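Local atomic coordinates of ABC transporter substrate-binding protein (Rhizobium radiobacter, PDB entry 6TFX), a protein that binds the opine mannopinic acid as the solute-binding component of an ABC importer in a plant-pathogenic bacterium. Residues 245-250 / 385-390; 249-254 / 456-461; 295-300 / 393-398. All blocks are in the same frame, centred on the assembly; numbering follows the deposited sequence.

Contact 1 of 3, residues 245-250 / 385-390. With N72 ((2~{R})-2-[[(3~{R},4~{R},5~{S})-3,4,5,6-tetrakis(oxidanyl)-2-oxidanylidene-hexyl]amino]pentanedioic acid), chain C.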
# COMPACT_ATOMS: atom_id res chain seq x y z
N ILE A 245 9.98 -5.87 -7.02
CA ILE A 245 9.54 -4.47 -7.07
C ILE A 245 9.53 -3.79 -5.72
O ILE A 245 8.89 -4.27 -4.78
CB ILE A 245 8.12 -4.38 -7.75
CG1 ILE A 245 8.01 -5.31 -8.99
CG2 ILE A 245 7.73 -2.92 -8.10
CD1 ILE A 245 6.63 -5.43 -9.63
N GLU A 246 10.20 -2.63 -5.64
CA GLU A 246 10.13 -1.81 -4.44
C GLU A 246 8.79 -1.04 -4.44
O GLU A 246 8.17 -0.87 -5.50
CB GLU A 246 11.28 -0.79 -4.46
CG GLU A 246 12.62 -1.44 -4.19
CD GLU A 246 13.83 -0.53 -4.36
OE1 GLU A 246 13.72 0.68 -4.06
OE2 GLU A 246 14.89 -1.05 -4.78
N PRO A 247 8.31 -0.54 -3.29
CA PRO A 247 8.94 -0.68 -1.97
C PRO A 247 8.62 -2.04 -1.34
O PRO A 247 7.62 -2.70 -1.67
CB PRO A 247 8.30 0.46 -1.17
CG PRO A 247 6.96 0.67 -1.77
CD PRO A 247 7.07 0.26 -3.23
N ALA A 248 9.46 -2.44 -0.41
CA ALA A 248 9.19 -3.65 0.36
C ALA A 248 8.05 -3.35 1.33
O ALA A 248 8.01 -2.28 1.96
CB ALA A 248 10.43 -4.05 1.12
N GLU A 249 7.09 -4.28 1.42
CA GLU A 249 5.96 -4.08 2.34
C GLU A 249 6.28 -4.78 3.65
O GLU A 249 6.66 -5.96 3.64
CB GLU A 249 4.69 -4.71 1.72
CG GLU A 249 4.27 -4.01 0.44
CD GLU A 249 3.00 -4.64 -0.11
OE1 GLU A 249 3.09 -5.70 -0.76
OE2 GLU A 249 1.91 -4.07 0.14
N LEU A 250 6.18 -4.05 4.78
CA LEU A 250 6.49 -4.65 6.08
C LEU A 250 5.26 -5.30 6.67
O LEU A 250 4.21 -4.64 6.77
CB LEU A 250 6.99 -3.58 7.07
CG LEU A 250 7.22 -3.97 8.53
CD1 LEU A 250 8.24 -5.09 8.68
CD2 LEU A 250 7.64 -2.77 9.35
N GLY A 385 0.33 -6.20 6.10
CA GLY A 385 1.59 -5.95 5.40
C GLY A 385 1.41 -4.77 4.47
O GLY A 385 0.53 -4.80 3.60
N ALA A 386 2.24 -3.74 4.62
CA ALA A 386 2.09 -2.56 3.76
C ALA A 386 3.34 -1.71 3.78
O ALA A 386 4.17 -1.84 4.68
CB ALA A 386 0.93 -1.70 4.27
N ALA A 387 3.42 -0.81 2.80
CA ALA A 387 4.44 0.24 2.76
C ALA A 387 3.72 1.57 2.56
O ALA A 387 2.59 1.59 2.05
CB ALA A 387 5.45 0.01 1.62
N ARG A 388 4.37 2.69 2.93
CA ARG A 388 3.78 4.00 2.70
C ARG A 388 4.90 4.89 2.13
O ARG A 388 6.03 4.40 1.92
CB ARG A 388 3.23 4.58 4.03
CG ARG A 388 1.97 3.84 4.55
CD ARG A 388 0.79 4.05 3.58
NE ARG A 388 -0.48 3.48 4.03
CZ ARG A 388 -0.98 2.33 3.60
NH1 ARG A 388 -0.27 1.55 2.80
NH2 ARG A 388 -2.19 1.94 3.99
N PHE A 389 4.62 6.20 1.88
CA PHE A 389 5.71 7.07 1.39
C PHE A 389 6.90 6.94 2.35
O PHE A 389 6.70 6.82 3.56
CB PHE A 389 5.27 8.54 1.32
CG PHE A 389 4.16 8.82 0.34
CD1 PHE A 389 4.21 8.33 -0.96
CD2 PHE A 389 3.07 9.61 0.71
CE1 PHE A 389 3.18 8.61 -1.87
CE2 PHE A 389 2.03 9.87 -0.20
CZ PHE A 389 2.10 9.37 -1.49
N PRO A 390 8.15 7.02 1.83
CA PRO A 390 9.32 6.71 2.66
C PRO A 390 9.81 7.81 3.60
O PRO A 390 11.02 8.13 3.63
CB PRO A 390 10.40 6.35 1.63
CG PRO A 390 10.02 7.16 0.40
CD PRO A 390 8.50 7.10 0.39
OAB N72 C . 3.71 -12.45 2.58
CAF N72 C . 3.23 -11.15 2.96
CAG N72 C . 2.04 -10.56 2.14
OAC N72 C . 1.82 -11.22 0.93
CAH N72 C . 2.05 -9.03 2.17
OAM N72 C . 3.16 -8.32 2.57
CAI N72 C . 1.72 -7.97 1.14
OAD N72 C . 2.01 -8.42 -0.16
CAJ N72 C . 0.37 -7.34 1.38
OAE N72 C . -0.09 -7.36 2.55
CAK N72 C . -0.44 -6.73 0.20
N N72 C . -0.52 -5.30 0.30
CA N72 C . -1.74 -4.62 0.51
C N72 C . -2.94 -5.42 0.93
O N72 C . -3.44 -5.73 2.08
CB N72 C . -1.49 -3.33 1.29
CG N72 C . -2.63 -2.70 2.09
CD N72 C . -2.50 -1.18 2.23
OE1 N72 C . -1.94 -0.47 1.34
OE2 N72 C . -2.99 -0.63 3.25
OXT N72 C . -3.46 -5.71 -0.17
O HOH W 1 1.94 -1.40 0.47

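Contact 2 of 3, residues 249-254 / 456-461. With N72 ((2~{R})-2-[[(3~{R},4~{R},5~{S})-3,4,5,6-tetrakis(oxidanyl)-2-oxidanylidene-hexyl]amino]pentanedioic acid), chain C.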
# COMPACT_ATOMS: atom_id res chain seq x y z
N GLU A 249 7.09 -4.28 1.42
CA GLU A 249 5.96 -4.08 2.34
C GLU A 249 6.28 -4.78 3.65
O GLU A 249 6.66 -5.96 3.64
CB GLU A 249 4.69 -4.71 1.72
CG GLU A 249 4.27 -4.01 0.44
CD GLU A 249 3.00 -4.64 -0.11
OE1 GLU A 249 3.09 -5.70 -0.76
OE2 GLU A 249 1.91 -4.07 0.14
N LEU A 250 6.18 -4.05 4.78
CA LEU A 250 6.49 -4.65 6.08
C LEU A 250 5.26 -5.30 6.67
O LEU A 250 4.21 -4.64 6.77
CB LEU A 250 6.99 -3.58 7.07
CG LEU A 250 7.22 -3.97 8.53
CD1 LEU A 250 8.24 -5.09 8.68
CD2 LEU A 250 7.64 -2.77 9.35
N ASN A 251 5.42 -6.56 7.12
CA ASN A 251 4.37 -7.32 7.77
C ASN A 251 4.57 -7.22 9.27
O ASN A 251 5.70 -7.43 9.74
CB ASN A 251 4.47 -8.80 7.37
CG ASN A 251 4.50 -8.95 5.87
OD1 ASN A 251 5.54 -9.35 5.28
ND2 ASN A 251 3.41 -8.60 5.23
N LEU A 252 3.51 -6.91 10.01
CA LEU A 252 3.61 -6.85 11.47
C LEU A 252 2.41 -7.55 12.05
O LEU A 252 1.35 -7.56 11.41
CB LEU A 252 3.53 -5.41 11.98
CG LEU A 252 4.71 -4.51 11.62
CD1 LEU A 252 4.26 -3.38 10.69
CD2 LEU A 252 5.32 -3.92 12.88
N LEU A 253 2.53 -8.03 13.30
CA LEU A 253 1.38 -8.49 14.09
C LEU A 253 1.02 -7.28 14.94
O LEU A 253 1.79 -6.93 15.86
CB LEU A 253 1.79 -9.65 15.03
CG LEU A 253 2.13 -10.94 14.34
CD1 LEU A 253 2.83 -11.90 15.32
CD2 LEU A 253 0.85 -11.59 13.79
N HIS A 254 -0.11 -6.60 14.63
CA HIS A 254 -0.59 -5.46 15.40
C HIS A 254 -1.48 -6.05 16.47
O HIS A 254 -2.47 -6.70 16.14
CB HIS A 254 -1.42 -4.52 14.53
CG HIS A 254 -0.60 -3.89 13.46
ND1 HIS A 254 0.09 -2.71 13.67
CD2 HIS A 254 -0.36 -4.32 12.19
CE1 HIS A 254 0.74 -2.46 12.54
NE2 HIS A 254 0.50 -3.39 11.62
N PRO A 456 7.26 -6.75 14.62
CA PRO A 456 7.62 -6.77 13.20
C PRO A 456 8.03 -8.15 12.75
O PRO A 456 8.63 -8.93 13.52
CB PRO A 456 8.83 -5.83 13.11
CG PRO A 456 9.40 -5.82 14.48
CD PRO A 456 8.28 -6.09 15.46
N LEU A 457 7.70 -8.45 11.51
CA LEU A 457 8.09 -9.72 10.94
C LEU A 457 9.07 -9.39 9.84
O LEU A 457 10.08 -8.74 10.11
CB LEU A 457 6.86 -10.50 10.46
CG LEU A 457 5.75 -10.65 11.53
CD1 LEU A 457 4.58 -11.30 10.97
CD2 LEU A 457 6.26 -11.39 12.73
N THR A 458 8.79 -9.81 8.63
CA THR A 458 9.67 -9.52 7.49
C THR A 458 9.02 -8.42 6.64
O THR A 458 7.81 -8.19 6.74
CB THR A 458 9.77 -10.78 6.62
OG1 THR A 458 8.43 -11.27 6.37
CG2 THR A 458 10.64 -11.86 7.26
N GLU A 459 9.82 -7.80 5.74
CA GLU A 459 9.30 -6.93 4.70
C GLU A 459 9.62 -7.69 3.41
O GLU A 459 10.65 -8.39 3.35
CB GLU A 459 9.90 -5.51 4.72
CG GLU A 459 11.39 -5.44 4.48
CD GLU A 459 12.00 -4.06 4.69
OE1 GLU A 459 11.27 -3.12 5.07
OE2 GLU A 459 13.23 -3.94 4.51
N ASN A 460 8.74 -7.60 2.41
CA ASN A 460 9.00 -8.31 1.15
C ASN A 460 8.81 -7.39 -0.07
O ASN A 460 7.83 -6.63 -0.16
CB ASN A 460 8.05 -9.51 0.98
CG ASN A 460 6.66 -9.30 1.57
OD1 ASN A 460 5.84 -8.49 1.08
ND2 ASN A 460 6.42 -9.98 2.65
N LEU A 461 9.71 -7.51 -1.03
CA LEU A 461 9.54 -6.80 -2.29
C LEU A 461 8.38 -7.48 -3.03
O LEU A 461 8.08 -8.65 -2.75
CB LEU A 461 10.82 -6.96 -3.14
CG LEU A 461 12.05 -6.30 -2.56
CD1 LEU A 461 13.29 -6.70 -3.35
CD2 LEU A 461 11.90 -4.78 -2.59
OAB N72 C . 3.71 -12.45 2.58
CAF N72 C . 3.23 -11.15 2.96
CAG N72 C . 2.04 -10.56 2.14
OAC N72 C . 1.82 -11.22 0.93
CAH N72 C . 2.05 -9.03 2.17
OAM N72 C . 3.16 -8.32 2.57
CAI N72 C . 1.72 -7.97 1.14
OAD N72 C . 2.01 -8.42 -0.16
CAJ N72 C . 0.37 -7.34 1.38
OAE N72 C . -0.09 -7.36 2.55
CAK N72 C . -0.44 -6.73 0.20
N N72 C . -0.52 -5.30 0.30
CA N72 C . -1.74 -4.62 0.51
C N72 C . -2.94 -5.42 0.93
O N72 C . -3.44 -5.73 2.08
CB N72 C . -1.49 -3.33 1.29
CG N72 C . -2.63 -2.70 2.09
CD N72 C . -2.50 -1.18 2.23
OE1 N72 C . -1.94 -0.47 1.34
OE2 N72 C . -2.99 -0.63 3.25
OXT N72 C . -3.46 -5.71 -0.17
O HOH W 2 5.34 -6.88 -1.55

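Contact 3 of 3, residues 295-300 / 393-398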
# COMPACT_ATOMS: atom_id res chain seq x y z
N VAL A 295 9.40 -1.07 13.62
CA VAL A 295 7.98 -1.18 13.33
C VAL A 295 7.53 -0.36 12.12
O VAL A 295 6.32 -0.20 11.90
CB VAL A 295 7.15 -0.85 14.59
CG1 VAL A 295 7.35 -1.93 15.67
CG2 VAL A 295 7.50 0.55 15.14
N ILE A 296 8.48 0.13 11.33
CA ILE A 296 8.24 0.81 10.07
C ILE A 296 9.20 0.21 9.04
O ILE A 296 10.25 -0.33 9.42
CB ILE A 296 8.36 2.35 10.16
CG1 ILE A 296 9.83 2.82 10.26
CG2 ILE A 296 7.48 2.91 11.31
CD1 ILE A 296 9.95 4.35 10.28
N PRO A 297 8.88 0.27 7.73
CA PRO A 297 9.77 -0.34 6.72
C PRO A 297 11.17 0.28 6.72
O PRO A 297 11.34 1.46 7.04
CB PRO A 297 9.04 -0.09 5.40
CG PRO A 297 7.56 0.01 5.79
CD PRO A 297 7.64 0.81 7.11
N SER A 298 12.19 -0.53 6.38
CA SER A 298 13.59 -0.08 6.47
C SER A 298 13.87 1.12 5.58
O SER A 298 14.76 1.93 5.89
CB SER A 298 14.56 -1.22 6.19
OG SER A 298 14.42 -1.62 4.84
N ASN A 299 13.12 1.24 4.47
CA ASN A 299 13.30 2.33 3.52
C ASN A 299 12.34 3.44 4.00
O ASN A 299 11.22 3.58 3.48
CB ASN A 299 12.96 1.82 2.11
CG ASN A 299 12.42 2.82 1.11
OD1 ASN A 299 11.27 2.69 0.63
ND2 ASN A 299 13.22 3.82 0.80
N ASN A 300 12.71 4.07 5.09
CA ASN A 300 12.05 5.24 5.62
C ASN A 300 13.08 6.20 6.14
O ASN A 300 13.91 5.81 6.97
CB ASN A 300 11.12 4.92 6.78
CG ASN A 300 9.71 4.70 6.35
OD1 ASN A 300 8.94 5.64 6.23
ND2 ASN A 300 9.35 3.46 6.12
N ASP A 393 6.96 9.65 9.23
CA ASP A 393 5.68 10.25 9.63
C ASP A 393 4.47 9.49 9.08
O ASP A 393 3.45 9.38 9.77
CB ASP A 393 5.57 11.72 9.17
CG ASP A 393 4.21 12.31 9.53
OD1 ASP A 393 3.85 12.27 10.73
OD2 ASP A 393 3.49 12.78 8.62
N TYR A 394 4.57 8.98 7.84
CA TYR A 394 3.40 8.31 7.24
C TYR A 394 3.10 7.00 7.94
O TYR A 394 1.99 6.83 8.45
CB TYR A 394 3.59 8.14 5.72
CG TYR A 394 3.55 9.49 5.04
CD1 TYR A 394 2.34 10.12 4.79
CD2 TYR A 394 4.72 10.21 4.79
CE1 TYR A 394 2.28 11.40 4.25
CE2 TYR A 394 4.68 11.50 4.25
CZ TYR A 394 3.45 12.10 4.00
OH TYR A 394 3.35 13.36 3.48
N TYR A 395 4.06 6.09 7.99
CA TYR A 395 3.76 4.80 8.65
C TYR A 395 3.43 5.03 10.11
O TYR A 395 2.49 4.43 10.63
CB TYR A 395 4.97 3.86 8.54
CG TYR A 395 4.57 2.43 8.27
CD1 TYR A 395 4.35 1.97 6.97
CD2 TYR A 395 4.45 1.51 9.31
CE1 TYR A 395 4.03 0.64 6.71
CE2 TYR A 395 4.12 0.17 9.06
CZ TYR A 395 3.91 -0.26 7.76
OH TYR A 395 3.57 -1.58 7.50
N LEU A 396 4.19 5.91 10.80
CA LEU A 396 3.93 6.11 12.22
C LEU A 396 2.54 6.69 12.49
O LEU A 396 1.85 6.24 13.39
CB LEU A 396 5.00 7.03 12.85
CG LEU A 396 6.38 6.41 12.94
CD1 LEU A 396 7.39 7.49 13.35
CD2 LEU A 396 6.42 5.23 13.97
N THR A 397 2.17 7.73 11.74
CA THR A 397 0.87 8.35 12.00
C THR A 397 -0.25 7.36 11.70
O THR A 397 -1.20 7.25 12.48
CB THR A 397 0.71 9.64 11.18
OG1 THR A 397 1.72 10.58 11.60
CG2 THR A 397 -0.68 10.24 11.32
N GLN A 398 -0.18 6.69 10.55
CA GLN A 398 -1.31 5.84 10.13
C GLN A 398 -1.51 4.59 10.97
O GLN A 398 -2.65 4.18 11.24
CB GLN A 398 -1.13 5.48 8.65
CG GLN A 398 -1.18 6.75 7.76
CD GLN A 398 -1.08 6.42 6.30
OE1 GLN A 398 -1.52 5.38 5.85
NE2 GLN A 398 -0.53 7.35 5.53
O HOH W 3 6.25 5.46 5.86

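Contact 1 of 3, residues 245-250 / 385-390
Glu249 and Ala387 share a water, which donates to Glu249 OE2 at 2.7 Å and accepts from Ala387 N. The opine is held from both segments. Glu249 OE2 takes the bond from the ligand N at 2.7 Å, and Glu249 OE1 takes one from its hydroxyl OAD at 3.0 Å. Both carboxylate oxygens are therefore engaged, which fixes the rotation of the group. Arg388 meets the far carboxylate of the ligand edge-on, with that group's CD in the guanidinium plane. Arg388 NH2 reaches ligand OE2 at 2.8 Å, almost straight at 169°, and NH1 bonds to OE1. The bend at chi2 (-65°) curls the chain back, and NH1 also donates to Ala387 O at 3.0 Å. NE is hydrogen-bonded to Gln398 OE1, on helix 392-400. The pocket is built on antiparallel strands 240-255 and 381-386, part of the large mixed sheet of this solute-binding protein. Leu250 and Ala386 form a hydrogen-bonded pair: Leu250 N donates to Ala386 O at 3.0 Å, and Ala386 N returns a bond to Leu250 O. Gly385 CA adds a CA-H...O contact to Leu250 O. Further out, Pro247, which follows a cis peptide bond, rests its CG on Ala387 CB at 3.8 Å.

Contact 2 of 3, residues 249-254 / 456-461
Glu249 and Asn460 satisfy each other's main chains as an antiparallel hydrogen-bonded pair. Glu249 N donates to Asn460 O, and Asn460 N donates to Glu249 O, each at 2.9 Å. Further along, Asn251 uses both its backbone groups: Asn251 N gives a 167° bond to Thr458 O, and Asn251 O accepts from Leu457 N. The register slips by one here, a beta bulge that sets Asn251 against Leu457 and Thr458. Glu249 and Asn460 share the face that meets the opine. Asn460 has its CG wedged between its backbone N and carbonyl carbon (chi1 34°), and its OD1 accepts from ligand OAM at 3.1 Å. A water lies 2.7 Å from Glu249 OE1 and 2.9 Å from Asn460 O. Leu250, Leu252, Pro456 and Glu459 occupy the other face. There Leu252 CD2 packs on Pro456 CB at 4.0 Å, while Glu459 OE2 is hydrogen-bonded to Ser298 OG. Near the bulge, the side chains of Leu253 and Leu457 cross at about a right angle, CG against CD1. Backbone bonds fix the strands on both sides of the bulge, and this places Glu249 and Asn460 on the face that receives the opine.

Contact 3 of 3, residues 295-300 / 393-398
Asn300 and Tyr395 are joined through one water. Asn300 OD1 lies 2.7 Å from it, and Tyr395 N donates to it at 3.1 Å. The water thus satisfies a backbone N-H near the start of helix 392-400. The other end of the Asn300 amide is held within its own loop. Asn300 ND2 donates to Pro297 O at 3.0 Å, with the acceptor close to the amide plane, so both ends of the amide are fixed in orientation. Asn299, between Ser298 and Asn300, is the centre of an inverse gamma turn.

The rest of the contact is mostly apolar and turns on the ring of Tyr395. Pro297 CD sits over one face in a CH-pi contact, 3.5 Å from the ring centroid and 13° off its normal. Pro297 CG leans over the CD1 and CE1 side. The chi1 of Tyr395, -140°, lies off the staggered values and lays the ring against the proline. Val295 O approaches Tyr395 CE2 obliquely at 3.6 Å; this carbonyl also accepts from the hydroxyl of Tyr400. Ile296 uses its CG2 branch, which touches Tyr395 CB at 3.9 Å and Leu396 CD2 at 3.7 Å. This methyl therefore packs on two consecutive residues of the helix. The side chains of Ile296 and Tyr395 run past each other in opposite directions. The phenol oxygen of Tyr395 is hydrogen-bonded to Ala386 O, on strand 381-386.

The contact thus joins the loop after strand 289-291 to helix 392-400. Strand 240-255 lies against Tyr395 and Pro297 through Leu250. Helix 434-450 meets Val295, Ile296 and Leu396, and helix 422-430 touches Leu396 through Ile425.

Overall arrangement
All three contacts are buried. Contacts 1 and 2 build on strand 240-255 and share Glu249 and Leu250. Contact 1 pairs that strand with 381-386, contact 2 with 454-467, so it runs between the two in one sheet. Both touch the opine and are rich in hydrogen bonds. Contact 3 lies on the Leu250 side of strand 240-255 and does not touch the ligand. It is mainly apolar, with one water bridge and no direct hydrogen bond across it. It is tied to contact 1 through Tyr395 and Gln398 and to contact 2 through Ser298. Leu250 CD2 also packs on Ile296.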